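Alpha-glucosidase ([Eubacterium] rectale, PDB 6PNR) is a family 31 glycoside hydrolase that acts as a sulfoquinovosidase, probably releasing sulfoquinovose from sulfolipid-derived glycosides by cleaving the alpha-glycosidic bond. Local coordinates at residues 306-310 and 311-315. Residues are numbered along the deposited sequence; the frame is centred on the assembly and turned at random.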
loop_
_atom_site.group_PDB
_atom_site.type_symbol
_atom_site.label_atom_id
_atom_site.label_comp_id
_atom_site.label_asym_id
_atom_site.label_seq_id
_atom_site.Cartn_x
_atom_site.Cartn_y
_atom_site.Cartn_z
ATOM N N LYS A 306 30.387 40.358 13.322
ATOM C CA LYS A 306 30.385 41.770 13.705
ATOM C C LYS A 306 30.514 42.669 12.483
ATOM O O LYS A 306 29.796 43.669 12.360
ATOM C CB LYS A 306 31.517 42.065 14.691
ATOM C CG LYS A 306 31.327 41.496 16.093
ATOM C CD LYS A 306 32.598 41.708 16.924
ATOM C CE LYS A 306 32.402 41.321 18.387
ATOM N NZ LYS A 306 33.691 41.380 19.146
ATOM N N GLU A 307 31.404 42.308 11.552
ATOM C CA GLU A 307 31.613 43.134 10.366
ATOM C C GLU A 307 30.339 43.264 9.544
ATOM O O GLU A 307 29.963 44.371 9.139
ATOM C CB GLU A 307 32.734 42.556 9.506
ATOM C CG GLU A 307 34.059 42.419 10.217
ATOM C CD GLU A 307 35.098 41.732 9.349
ATOM O OE1 GLU A 307 34.834 41.560 8.134
ATOM O OE2 GLU A 307 36.170 41.362 9.882
ATOM N N ILE A 308 29.657 42.143 9.274
ATOM C CA ILE A 308 28.477 42.266 8.425
ATOM C C ILE A 308 27.322 42.911 9.192
ATOM O O ILE A 308 26.481 43.589 8.588
ATOM C CB ILE A 308 28.075 40.907 7.804
ATOM C CG1 ILE A 308 27.597 39.923 8.865
ATOM C CG2 ILE A 308 29.222 40.309 7.000
ATOM C CD1 ILE A 308 26.934 38.714 8.273
ATOM N N ASN A 309 27.255 42.720 10.521
ATOM C CA ASN A 309 26.271 43.439 11.334
ATOM C C ASN A 309 26.404 44.948 11.153
ATOM O O ASN A 309 25.398 45.658 11.020
ATOM C CB ASN A 309 26.442 43.110 12.817
ATOM C CG ASN A 309 25.890 41.753 13.191
ATOM O OD1 ASN A 309 25.306 41.043 12.365
ATOM N ND2 ASN A 309 26.089 41.374 14.450
ATOM N N ALA A 310 27.641 45.455 11.164
ATOM C CA ALA A 310 27.857 46.888 10.988
ATOM C C ALA A 310 27.374 47.373 9.626
ATOM O O ALA A 310 27.161 48.576 9.448
ATOM C CB ALA A 310 29.341 47.225 11.185
ATOM N N LYS A 311 27.182 46.465 8.669
ATOM C CA LYS A 311 26.625 46.795 7.363
ATOM C C LYS A 311 25.128 46.532 7.273
ATOM O O LYS A 311 24.572 46.583 6.173
ATOM C CB LYS A 311 27.348 46.011 6.262
ATOM C CG LYS A 311 28.791 46.421 6.037
ATOM C CD LYS A 311 29.476 45.496 5.015
ATOM C CE LYS A 311 28.696 45.414 3.690
ATOM N NZ LYS A 311 29.298 44.467 2.690
ATOM N N GLY A 312 24.466 46.246 8.398
ATOM C CA GLY A 312 23.033 46.021 8.386
ATOM C C GLY A 312 22.595 44.615 8.034
ATOM O O GLY A 312 21.451 44.424 7.609
ATOM N N ILE A 313 23.462 43.615 8.192
ATOM C CA ILE A 313 23.163 42.261 7.731
ATOM C C ILE A 313 23.323 41.297 8.896
ATOM O O ILE A 313 24.353 41.313 9.582
ATOM C CB ILE A 313 24.061 41.856 6.546
ATOM C CG1 ILE A 313 23.768 42.774 5.362
ATOM C CG2 ILE A 313 23.837 40.386 6.146
ATOM C CD1 ILE A 313 24.801 42.726 4.297
ATOM N N LYS A 314 22.317 40.448 9.110
ATOM C CA LYS A 314 22.394 39.481 10.200
ATOM C C LYS A 314 23.001 38.160 9.718
ATOM O O LYS A 314 23.077 37.886 8.516
ATOM C CB LYS A 314 21.005 39.247 10.801
ATOM C CG LYS A 314 20.287 40.541 11.324
ATOM C CD LYS A 314 21.169 41.349 12.274
ATOM C CE LYS A 314 20.399 42.546 12.874
ATOM N NZ LYS A 314 21.287 43.385 13.742
ATOM N N PHE A 315 23.446 37.337 10.675
ATOM C CA PHE A 315 23.969 36.008 10.380
ATOM C C PHE A 315 23.048 34.979 11.020
ATOM O O PHE A 315 22.680 35.120 12.191
ATOM C CB PHE A 315 25.403 35.835 10.889
ATOM C CG PHE A 315 26.063 34.547 10.438
ATOM C CD1 PHE A 315 25.813 33.346 11.100
ATOM C CD2 PHE A 315 26.933 34.538 9.355
ATOM C CE1 PHE A 315 26.413 32.155 10.687
ATOM C CE2 PHE A 315 27.540 33.352 8.942
ATOM C CZ PHE A 315 27.277 32.164 9.610
HETATM O O HOH W 1 22.873 44.609 11.783
#
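The ring of F315 receives CD1 of I308 at its edge, close to the ring plane, and the same methyl lies 4.2 Å from F315 CB. The flat carbonyl of I308 is approached from both faces: K311 N stands above one, 69° out of the plane, while I313 N comes from the opposite face, less steeply. Two hydrogen bonds therefore grip this one oxygen, and the straighter of them, from I313 N to I308 O, measures 3.0 Å. At the neighbouring carbonyl, G312 N donates to N309 O at 2.8 Å from above that carbonyl's plane, and the same oxygen also accepts a hydrogen bond from a water. That water in turn accepts from K314 NZ, 2.8 Å away, since a bend at chi2 (-52°) turns the lysine chain back toward the helix end, within reach of the water; W237 adds a cation-pi contact to the same residue.

With chi1 at 67°, CG1 of I308 sits close to both its own N and C, and the extended branch carries CD1 across to the start of strand 314-319, where it meets I313 CG2 at 4.1 Å. F254 and L261 of helix 250-262, together with I270 of strand 267-271, line the apolar side formed by I308, I313 and F315. The positive phi of G312 turns the chain out of the helix. The paired bonds I313 N to I308 O and G312 N to N309 O define a Schellman motif with G312 as C-prime residue, ending helix 301-310 and leading into parallel strand 314-319 of the GH31 TIM barrel.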